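Local coordinates for bartonella effector protein (Bep) substrate of VirB T4SS (Bartonella sp. AR 15-3, PDB 4M16) that probably transfers AMP from ATP to tyrosine or threonine hydroxyls of target proteins, through the N-terminal Fic domain described here, at residues N40-K43 and V44-L48; Y64-K67 and R68-S72; E141-K144 and L145-L149; H153-R156 and A157-A161; A203-A206 and M207-F211. One frame throughout, in Å; residues are numbered along the deposited sequence.

Interaction 1 of 5, residues N40-K43 and V44-L48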
# COMPACT_ATOMS: atom_id res chain seq x y z
N ASN A 40 -8.70 -12.00 7.49
CA ASN A 40 -7.99 -11.46 8.65
C ASN A 40 -7.88 -9.91 8.56
O ASN A 40 -8.17 -9.21 9.52
CB ASN A 40 -6.61 -12.06 8.76
CG ASN A 40 -6.60 -13.51 9.24
OD1 ASN A 40 -7.62 -14.11 9.53
ND2 ASN A 40 -5.39 -14.00 9.50
N ALA A 41 -7.38 -9.41 7.43
CA ALA A 41 -7.20 -7.98 7.19
C ALA A 41 -8.50 -7.13 7.34
O ALA A 41 -8.46 -6.01 7.86
CB ALA A 41 -6.59 -7.74 5.84
N LYS A 42 -9.62 -7.61 6.83
CA LYS A 42 -10.89 -6.92 7.01
C LYS A 42 -11.31 -6.83 8.48
O LYS A 42 -11.77 -5.78 8.94
CB LYS A 42 -11.98 -7.62 6.21
CG LYS A 42 -13.33 -6.92 6.25
CD LYS A 42 -13.22 -5.48 5.75
CE LYS A 42 -14.56 -4.82 5.45
NZ LYS A 42 -15.31 -4.81 6.72
N LYS A 43 -11.18 -7.92 9.20
CA LYS A 43 -11.42 -7.88 10.62
C LYS A 43 -10.62 -6.75 11.28
O LYS A 43 -11.19 -6.01 12.12
CB LYS A 43 -11.13 -9.24 11.27
CG LYS A 43 -12.23 -10.24 10.99
CD LYS A 43 -11.92 -11.63 11.57
CE LYS A 43 -13.08 -12.60 11.44
NZ LYS A 43 -12.60 -13.92 10.94
N VAL A 44 -9.35 -6.59 10.89
CA VAL A 44 -8.46 -5.58 11.48
C VAL A 44 -8.89 -4.18 11.05
O VAL A 44 -8.93 -3.27 11.88
CB VAL A 44 -6.99 -5.83 11.13
CG1 VAL A 44 -6.13 -4.63 11.45
CG2 VAL A 44 -6.47 -7.06 11.84
N ILE A 45 -9.24 -4.03 9.77
CA ILE A 45 -9.75 -2.74 9.24
C ILE A 45 -10.94 -2.30 10.09
O ILE A 45 -11.03 -1.15 10.47
CB ILE A 45 -10.16 -2.84 7.76
CG1 ILE A 45 -8.96 -3.16 6.89
CG2 ILE A 45 -10.94 -1.60 7.29
CD1 ILE A 45 -7.95 -2.08 6.83
N ASN A 46 -11.81 -3.25 10.42
CA ASN A 46 -12.93 -2.98 11.29
C ASN A 46 -12.56 -2.43 12.66
O ASN A 46 -13.17 -1.45 13.09
CB ASN A 46 -13.82 -4.20 11.46
CG ASN A 46 -14.50 -4.61 10.18
OD1 ASN A 46 -14.50 -3.86 9.21
ND2 ASN A 46 -15.04 -5.81 10.15
N SER A 47 -11.56 -3.02 13.30
CA SER A 47 -11.07 -2.57 14.64
C SER A 47 -10.56 -1.12 14.53
O SER A 47 -10.90 -0.24 15.37
CB SER A 47 -9.96 -3.48 15.14
OG SER A 47 -9.41 -3.00 16.35
N LEU A 48 -9.79 -0.87 13.47
CA LEU A 48 -9.14 0.43 13.28
C LEU A 48 -10.13 1.58 13.22
O LEU A 48 -9.75 2.76 13.42
CB LEU A 48 -8.23 0.40 12.05
CG LEU A 48 -7.02 -0.52 12.09
CD1 LEU A 48 -6.42 -0.80 10.74
CD2 LEU A 48 -5.93 0.05 12.97
O HOH W 1 -16.48 -7.17 7.78
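On the surface of helix 30-48, Lys42 and Asn46 form a polar pair one helical turn apart. Lys42 NZ gives a hydrogen bond to Asn46 OD1 at 2.8 Å, arriving in the plane of the amide carbonyl on one of its lone pairs (C=O...N 120°). The lysine chain bends at chi2 (57°) and chi4 (61°) and turns forward over the next turn, carrying the ammonium across the amide. A water completes a small closed circuit, accepting from Lys42 NZ at 2.8 Å and from Asn46 ND2 at 3.1 Å; between them the lysine and the water engage both ends of the amide. A long flexible cation and a short amide with a donor and an acceptor suit this exposed face. The arrangement is the i to i+4 pairing of an alpha helix, whose backbone bonds run alongside, for instance Ile45 N to Ala41 O at 2.9 Å and Val44 N to Asn40 O at 3.2 Å. The aliphatic side chains lie close to those carbonyls: Ile45 CG1 sits 3.1 Å from Ala41 O, and Val44 CG2 is 3.6 Å from Asn40 O. Ala41, small, and Ile45, branched, turn their side chains to Leu69 of helix 59-70, and Ile45 also meets Ile165 of helix 159-174. The polar ends of Asn40 and Ser47 bond to Arg36 and Glu51.

Interaction 2 of 5, residues Y64-K67 and R68-S72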
# COMPACT_ATOMS: atom_id res chain seq x y z
N TYR A 64 3.45 -0.13 11.18
CA TYR A 64 2.55 -0.50 12.25
C TYR A 64 1.26 -1.10 11.65
O TYR A 64 0.81 -2.15 12.08
CB TYR A 64 2.23 0.73 13.14
CG TYR A 64 1.02 0.55 13.98
CD1 TYR A 64 1.10 -0.07 15.24
CD2 TYR A 64 -0.21 1.04 13.57
CE1 TYR A 64 -0.02 -0.21 16.05
CE2 TYR A 64 -1.35 0.90 14.37
CZ TYR A 64 -1.25 0.28 15.60
OH TYR A 64 -2.36 0.11 16.39
N LEU A 65 0.66 -0.38 10.70
CA LEU A 65 -0.55 -0.84 10.04
C LEU A 65 -0.36 -2.19 9.29
O LEU A 65 -1.22 -3.05 9.35
CB LEU A 65 -1.11 0.22 9.08
CG LEU A 65 -1.73 1.48 9.62
CD1 LEU A 65 -2.06 2.48 8.50
CD2 LEU A 65 -2.95 1.18 10.45
N HIS A 66 0.76 -2.34 8.59
CA HIS A 66 1.02 -3.60 7.90
C HIS A 66 1.13 -4.77 8.88
O HIS A 66 0.60 -5.85 8.60
CB HIS A 66 2.31 -3.47 7.07
CG HIS A 66 2.51 -4.58 6.12
ND1 HIS A 66 3.23 -5.70 6.44
CD2 HIS A 66 2.11 -4.75 4.84
CE1 HIS A 66 3.28 -6.50 5.39
NE2 HIS A 66 2.60 -5.95 4.42
N LYS A 67 1.82 -4.54 10.01
CA LYS A 67 1.92 -5.53 11.10
C LYS A 67 0.52 -5.88 11.64
O LYS A 67 0.20 -7.07 11.85
CB LYS A 67 2.85 -5.02 12.21
CG LYS A 67 2.81 -5.76 13.54
CD LYS A 67 3.54 -7.07 13.50
CE LYS A 67 3.61 -7.72 14.89
NZ LYS A 67 4.68 -7.16 15.74
N ARG A 68 -0.32 -4.88 11.86
CA ARG A 68 -1.71 -5.16 12.27
C ARG A 68 -2.49 -6.02 11.28
O ARG A 68 -3.19 -6.99 11.67
CB ARG A 68 -2.49 -3.85 12.51
CG ARG A 68 -2.06 -3.05 13.74
CD ARG A 68 -2.43 -3.74 15.06
NE ARG A 68 -3.88 -3.96 15.14
CZ ARG A 68 -4.79 -3.03 15.45
NH1 ARG A 68 -4.43 -1.80 15.76
NH2 ARG A 68 -6.07 -3.35 15.42
N LEU A 69 -2.39 -5.62 10.02
CA LEU A 69 -3.17 -6.23 8.94
C LEU A 69 -2.74 -7.67 8.64
O LEU A 69 -3.58 -8.47 8.32
CB LEU A 69 -3.07 -5.43 7.64
CG LEU A 69 -3.87 -4.12 7.61
CD1 LEU A 69 -3.46 -3.14 6.47
CD2 LEU A 69 -5.33 -4.42 7.56
N PHE A 70 -1.46 -7.97 8.74
CA PHE A 70 -0.88 -9.23 8.24
C PHE A 70 -0.05 -10.01 9.26
O PHE A 70 0.58 -11.01 8.90
CB PHE A 70 0.02 -8.92 7.02
CG PHE A 70 -0.72 -8.35 5.87
CD1 PHE A 70 -1.60 -9.15 5.15
CD2 PHE A 70 -0.63 -6.99 5.55
CE1 PHE A 70 -2.38 -8.64 4.14
CE2 PHE A 70 -1.39 -6.48 4.50
CZ PHE A 70 -2.24 -7.29 3.79
N GLY A 71 -0.07 -9.59 10.51
CA GLY A 71 0.78 -10.14 11.53
C GLY A 71 0.36 -11.53 11.92
O GLY A 71 1.21 -12.39 12.21
N SER A 72 -0.95 -11.80 11.86
CA SER A 72 -1.38 -13.18 12.07
C SER A 72 -0.90 -14.16 11.00
O SER A 72 -0.75 -15.40 11.28
CB SER A 72 -2.90 -13.27 12.20
OG SER A 72 -3.27 -12.71 13.45
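Tyr64 and Arg68 run side by side and point the same way, the arginine laying its aliphatic stem on the phenol. Arg68 CG stands over the ring face in a CH-pi contact, 4.1 Å from the Tyr64 ring centroid, while the guanidinium beyond it is turned nearly upright to the ring, the planes 79° apart. Two successive bends, chi2 -69° and chi3 -59°, curl the chain so that NH1 comes back to the phenol oxygen: Arg68 NH1 donates to Tyr64 OH at 2.9 Å. The oxygen lies in the guanidinium plane, at its edge. Glu51 makes a salt bridge with the same NH1, a second partner that should fix the rotation of the group. This i to i+4 pair lies near the C-terminal end of helix 59-70, a helix within the Fic family region that packs its leucines, Leu65 and Leu69, on helix 159-174. In the second pair on helix 59-70, His66 and Phe70, the rings cross obliquely, centroids 4.9 Å apart. Phe70 CD2 rises over one imidazole face, near its rim, 3.6 Å from His66 NE2, and Phe155 stacks on the opposite face. Histidine suits this buried slot because its two nitrogens bond to the backbone of Ala157 and Gly78 while its faces accept aromatic neighbours. At the helix end Gly71 N makes a weak bond to Lys67 O at 2.9 Å; lacking a side chain, the glycine brings no CB against that carbonyl.

Interaction 3 of 5, residues E141-K144 and L145-L149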
# COMPACT_ATOMS: atom_id res chain seq x y z
N GLU A 141 -2.25 16.95 -3.48
CA GLU A 141 -1.09 16.49 -2.72
C GLU A 141 -1.19 15.00 -2.42
O GLU A 141 -0.17 14.30 -2.44
CB GLU A 141 -0.92 17.28 -1.43
CG GLU A 141 -0.54 18.75 -1.63
CD GLU A 141 0.63 18.90 -2.60
OE1 GLU A 141 1.68 18.29 -2.36
OE2 GLU A 141 0.46 19.64 -3.64
N THR A 142 -2.41 14.51 -2.17
CA THR A 142 -2.58 13.07 -1.97
C THR A 142 -2.33 12.26 -3.23
O THR A 142 -1.74 11.19 -3.15
CB THR A 142 -3.93 12.61 -1.34
OG1 THR A 142 -5.05 13.13 -2.06
CG2 THR A 142 -3.99 12.99 0.17
N VAL A 143 -2.75 12.75 -4.37
CA VAL A 143 -2.45 12.05 -5.64
C VAL A 143 -0.95 11.83 -5.82
O VAL A 143 -0.49 10.68 -6.07
CB VAL A 143 -2.98 12.83 -6.85
CG1 VAL A 143 -2.36 12.31 -8.14
CG2 VAL A 143 -4.50 12.77 -6.92
N LYS A 144 -0.16 12.89 -5.58
CA LYS A 144 1.29 12.78 -5.70
C LYS A 144 1.94 11.81 -4.66
O LYS A 144 2.76 10.93 -5.01
CB LYS A 144 1.96 14.16 -5.63
CG LYS A 144 1.67 15.00 -6.85
CD LYS A 144 2.32 16.39 -6.84
CE LYS A 144 1.69 17.26 -5.79
NZ LYS A 144 1.73 18.72 -6.14
N LEU A 145 1.54 11.99 -3.40
CA LEU A 145 2.03 11.15 -2.32
C LEU A 145 1.61 9.69 -2.44
O LEU A 145 2.42 8.77 -2.21
CB LEU A 145 1.60 11.73 -0.96
CG LEU A 145 2.52 12.78 -0.35
CD1 LEU A 145 1.78 13.41 0.82
CD2 LEU A 145 3.88 12.21 0.11
N PHE A 146 0.36 9.47 -2.82
CA PHE A 146 -0.13 8.12 -3.10
C PHE A 146 0.56 7.40 -4.28
O PHE A 146 1.03 6.25 -4.11
CB PHE A 146 -1.66 8.10 -3.24
CG PHE A 146 -2.23 6.70 -3.34
CD1 PHE A 146 -2.28 6.06 -4.56
CD2 PHE A 146 -2.71 6.06 -2.23
CE1 PHE A 146 -2.75 4.79 -4.65
CE2 PHE A 146 -3.19 4.76 -2.32
CZ PHE A 146 -3.26 4.14 -3.53
N SER A 147 0.76 8.10 -5.39
CA SER A 147 1.56 7.55 -6.49
C SER A 147 2.99 7.22 -6.04
O SER A 147 3.56 6.22 -6.44
CB SER A 147 1.66 8.49 -7.67
OG SER A 147 0.38 8.76 -8.19
N PHE A 148 3.56 8.07 -5.20
CA PHE A 148 4.93 7.87 -4.77
C PHE A 148 4.98 6.59 -3.90
O PHE A 148 5.77 5.70 -4.16
CB PHE A 148 5.46 9.12 -4.03
CG PHE A 148 6.90 9.00 -3.52
CD1 PHE A 148 7.87 8.27 -4.20
CD2 PHE A 148 7.31 9.73 -2.37
CE1 PHE A 148 9.19 8.22 -3.74
CE2 PHE A 148 8.61 9.66 -1.91
CZ PHE A 148 9.56 8.91 -2.61
N LEU A 149 4.11 6.48 -2.90
CA LEU A 149 4.11 5.32 -2.06
C LEU A 149 3.80 4.04 -2.86
O LEU A 149 4.44 3.02 -2.63
CB LEU A 149 3.18 5.49 -0.85
CG LEU A 149 3.16 4.27 0.10
CD1 LEU A 149 4.53 4.06 0.69
CD2 LEU A 149 2.09 4.41 1.17
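Ser147 grips the carbonyl of Val143 twice. Its backbone N lies 2.9 Å from Val143 O and its hydroxyl, Ser147 OG, donates to Val143 O from 3.0 Å, the two donors coming from opposite faces of the carbonyl plane. With OG beside the backbone N (chi1 -61°), the short side chain folds back along the helix, so a serine can satisfy its own hydroxyl on this partly exposed face. One residue earlier, Phe146 N meets Thr142 O at 2.7 Å, and Phe146 CB presses on the same Thr142 O at 3.1 Å before the ring leaves the helix for the core, CG anti to the backbone N (chi1 -172°). These are adjacent i to i+4 steps of helix 135-152, which leads into the Fic motif loop of the domain. Beyond the first shell, the Phe146 ring meets Phe167 and Phe211 edge to face, while Leu145, compact and branched, fills in against Phe120, Ile123 and Leu124 of helix 110-126. On the exposed side Lys144 stretches back, and its NZ forms a salt bridge with Glu141 OE2 at 3.0 Å, on the syn side but 32° out of the carboxylate plane. Glu140 supplies a second carboxylate to that ammonium.

Interaction 4 of 5, residues H153-R156 and A157-A161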
# COMPACT_ATOMS: atom_id res chain seq x y z
N HIS A 153 6.30 0.55 -2.91
CA HIS A 153 5.86 -0.80 -2.67
C HIS A 153 6.83 -1.45 -1.69
O HIS A 153 7.48 -2.45 -2.02
CB HIS A 153 5.76 -1.63 -3.96
CG HIS A 153 4.36 -2.07 -4.29
ND1 HIS A 153 3.32 -1.17 -4.43
CD2 HIS A 153 3.84 -3.29 -4.53
CE1 HIS A 153 2.23 -1.82 -4.76
NE2 HIS A 153 2.51 -3.11 -4.79
N PRO A 154 6.94 -0.87 -0.49
CA PRO A 154 7.99 -1.24 0.43
C PRO A 154 7.89 -2.63 1.10
O PRO A 154 8.85 -3.02 1.71
CB PRO A 154 7.89 -0.16 1.51
CG PRO A 154 6.45 0.24 1.53
CD PRO A 154 6.08 0.19 0.06
N PHE A 155 6.74 -3.29 1.08
CA PHE A 155 6.56 -4.65 1.67
C PHE A 155 6.63 -5.79 0.65
O PHE A 155 6.36 -5.58 -0.53
CB PHE A 155 5.22 -4.71 2.45
CG PHE A 155 5.06 -3.60 3.44
CD1 PHE A 155 5.74 -3.62 4.63
CD2 PHE A 155 4.24 -2.50 3.15
CE1 PHE A 155 5.64 -2.54 5.53
CE2 PHE A 155 4.15 -1.43 4.02
CZ PHE A 155 4.81 -1.47 5.25
N ARG A 156 6.94 -7.02 1.12
CA ARG A 156 6.89 -8.16 0.23
C ARG A 156 5.53 -8.30 -0.46
O ARG A 156 5.46 -8.60 -1.64
CB ARG A 156 7.30 -9.47 0.93
CG ARG A 156 7.23 -10.69 0.04
CD ARG A 156 8.08 -10.56 -1.18
NE ARG A 156 7.93 -11.73 -1.99
CZ ARG A 156 6.88 -12.02 -2.78
NH1 ARG A 156 5.78 -11.25 -2.86
NH2 ARG A 156 6.89 -13.12 -3.44
N ALA A 157 4.47 -8.06 0.28
CA ALA A 157 3.13 -8.14 -0.25
C ALA A 157 2.20 -7.37 0.71
O ALA A 157 2.61 -6.99 1.81
CB ALA A 157 2.66 -9.60 -0.34
N GLY A 158 0.95 -7.12 0.29
CA GLY A 158 0.04 -6.41 1.16
C GLY A 158 0.20 -4.90 1.05
O GLY A 158 -0.43 -4.14 1.80
N ASN A 159 0.95 -4.45 0.07
CA ASN A 159 1.14 -3.02 -0.13
C ASN A 159 -0.09 -2.21 -0.39
O ASN A 159 -0.25 -1.10 0.17
CB ASN A 159 2.15 -2.76 -1.24
CG ASN A 159 3.57 -3.20 -0.87
OD1 ASN A 159 4.27 -2.50 -0.19
ND2 ASN A 159 4.00 -4.35 -1.38
N GLU A 160 -0.92 -2.68 -1.30
CA GLU A 160 -2.10 -1.94 -1.68
C GLU A 160 -3.06 -1.82 -0.48
O GLU A 160 -3.60 -0.79 -0.23
CB GLU A 160 -2.76 -2.63 -2.88
CG GLU A 160 -1.90 -2.62 -4.15
CD GLU A 160 -0.91 -3.82 -4.32
OE1 GLU A 160 -1.10 -4.82 -3.63
OE2 GLU A 160 0.02 -3.79 -5.23
N ALA A 161 -3.27 -2.93 0.24
CA ALA A 161 -4.22 -2.93 1.33
C ALA A 161 -3.79 -1.94 2.40
O ALA A 161 -4.59 -1.17 2.92
CB ALA A 161 -4.34 -4.34 1.93
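Over the centre of one face of the His153 imidazole sits Asn159 CB, 3.5 Å from the ring centroid, and the asparagine amide continues the stack with its plane only 25° from that of the ring. At the ring's edge, and in its plane, His153 NE2 donates to Glu160 OE2 at 2.6 Å; the carboxylate receives it from above its own plane. Phe107 also stacks on this imidazole. The amide works through both ends on the backbone of Phe155: Asn159 OD1 takes the N-H of Phe155 on a lone pair in its carbonyl plane (2.9 Å), while Asn159 ND2 gives to Phe155 O at 2.8 Å from above that carbonyl's plane. Asparagine suits this buried place because it offers a donor and an acceptor together, pinning the turn to the helix start. Gly158, at the N-cap of helix 159-174, has positive phi (85°), a conformation that glycine adopts readily. Pro154 packs on Ile113 and Leu117 of helix 110-126, Phe155 on Leu62 of helix 59-70. The sequence from His153 to Asn159, His-Pro-Phe-Arg-Ala-Gly-Asn, is the opening of the Fic motif, with alanine where the canonical motif has an acidic residue, and this loop between two helices is its characteristic home.

Interaction 5 of 5, residues A203-A206 and M207-F211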
# COMPACT_ATOMS: atom_id res chain seq x y z
N ALA A 203 0.08 10.50 -16.57
CA ALA A 203 0.23 9.67 -15.35
C ALA A 203 -0.45 10.30 -14.11
O ALA A 203 -1.12 9.61 -13.31
CB ALA A 203 1.71 9.41 -15.08
N HIS A 204 -0.26 11.59 -13.92
CA HIS A 204 -0.94 12.33 -12.80
C HIS A 204 -2.50 12.25 -12.93
O HIS A 204 -3.26 12.00 -11.95
CB HIS A 204 -0.41 13.77 -12.76
CG HIS A 204 -0.89 14.57 -11.61
ND1 HIS A 204 -0.34 14.49 -10.34
CD2 HIS A 204 -1.90 15.47 -11.53
CE1 HIS A 204 -0.98 15.33 -9.54
NE2 HIS A 204 -1.93 15.93 -10.24
N GLN A 205 -2.99 12.44 -14.16
CA GLN A 205 -4.45 12.39 -14.41
C GLN A 205 -5.08 11.03 -14.15
O GLN A 205 -6.27 10.94 -13.75
CB GLN A 205 -4.78 12.87 -15.83
CG GLN A 205 -6.26 12.99 -16.07
CD GLN A 205 -6.91 13.97 -15.11
OE1 GLN A 205 -6.51 15.14 -15.04
NE2 GLN A 205 -7.90 13.49 -14.36
N ALA A 206 -4.33 9.97 -14.43
CA ALA A 206 -4.85 8.63 -14.10
C ALA A 206 -5.24 8.55 -12.60
O ALA A 206 -6.33 8.14 -12.19
CB ALA A 206 -3.80 7.56 -14.42
N MET A 207 -4.33 8.97 -11.76
CA MET A 207 -4.58 8.86 -10.33
C MET A 207 -5.54 9.94 -9.82
O MET A 207 -6.33 9.69 -8.89
CB MET A 207 -3.21 8.93 -9.66
CG MET A 207 -3.19 8.65 -8.17
SD MET A 207 -3.76 7.01 -7.78
CE MET A 207 -2.40 5.98 -8.33
N LYS A 208 -5.52 11.13 -10.40
CA LYS A 208 -6.45 12.20 -9.99
C LYS A 208 -7.93 11.80 -10.17
O LYS A 208 -8.75 12.12 -9.30
CB LYS A 208 -6.19 13.47 -10.75
CG LYS A 208 -7.04 14.65 -10.25
CD LYS A 208 -6.59 15.94 -10.89
CE LYS A 208 -7.49 17.10 -10.53
NZ LYS A 208 -6.95 18.33 -11.11
N SER A 209 -8.26 11.13 -11.27
CA SER A 209 -9.66 10.69 -11.51
C SER A 209 -10.10 9.76 -10.41
O SER A 209 -11.21 9.90 -9.88
CB SER A 209 -9.85 9.93 -12.83
OG SER A 209 -9.02 10.48 -13.81
N LEU A 210 -9.21 8.84 -10.04
CA LEU A 210 -9.52 7.92 -8.92
C LEU A 210 -9.77 8.68 -7.65
O LEU A 210 -10.75 8.43 -6.95
CB LEU A 210 -8.41 6.90 -8.70
CG LEU A 210 -8.61 5.99 -7.45
CD1 LEU A 210 -9.77 5.03 -7.70
CD2 LEU A 210 -7.37 5.20 -7.07
N PHE A 211 -8.89 9.62 -7.33
CA PHE A 211 -9.03 10.40 -6.10
C PHE A 211 -10.30 11.26 -6.06
O PHE A 211 -10.94 11.41 -5.00
CB PHE A 211 -7.73 11.15 -5.75
CG PHE A 211 -6.79 10.30 -4.95
CD1 PHE A 211 -6.10 9.27 -5.53
CD2 PHE A 211 -6.73 10.42 -3.58
CE1 PHE A 211 -5.31 8.41 -4.78
CE2 PHE A 211 -5.94 9.58 -2.83
CZ PHE A 211 -5.20 8.59 -3.42
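Ser209 is held tightly to Gln205, whose carbonyl accepts two bonds. Ser209 OG donates to Gln205 O at 2.8 Å, the closer of the two, and Ser209 N reaches Gln205 O at 3.2 Å. The hydroxyl is rotated closer to eclipsing its own backbone N (chi1 -36°), which sets it against Gln205 O. Serine fits because its hydroxyl is small enough to lie on the helix surface, bonded to the preceding turn. Next to it, Lys208 N meets His204 O at 2.9 Å. This double grip marks one turn of helix 200-214, which lies against helix 135-152; nearby i to i+4 positions are longer, Ala206 O to Leu210 N being 3.7 Å and Ala203 O to Met207 N 3.6 Å. On the inner side Met207, bent at chi2 and chi3, lays its flexible thioether chain on Phe146 and Ser147 of helix 135-152 and on Cys192 of helix 185-197, and His204 packs on Val143 while bonding through NE2 to Glu140. The outer side is slack. Gln205, exposed, bends at chi2 forward toward Ser209 and Lys208, its NE2 4.0 Å from Lys208 CB, and Lys208 runs out extended; its NZ stays 5.6 Å from His204 NE2, near but not in contact.

Met in chain order, four contacts lie within helices and one, interaction 4, in the loop leading into helix 159-174. Interactions 1 and 2 lie on the successive helices 30-48 and 59-70, centres 10 Å apart and in contact, on one flank. Interactions 3 and 5 form a second touching pair, also 10 Å apart, where helices 135-152 and 200-214 pack together; interactions 2 and 3 lie on opposite sides of the chain's centre. Interaction 4, its centre about 5 Å from the centre of the chain, links the groups: it touches interaction 2 through His66 and Ala157, and interaction 3 through Leu149 and Pro154. The Fic motif loop lies between them, in closer contact with interaction 2.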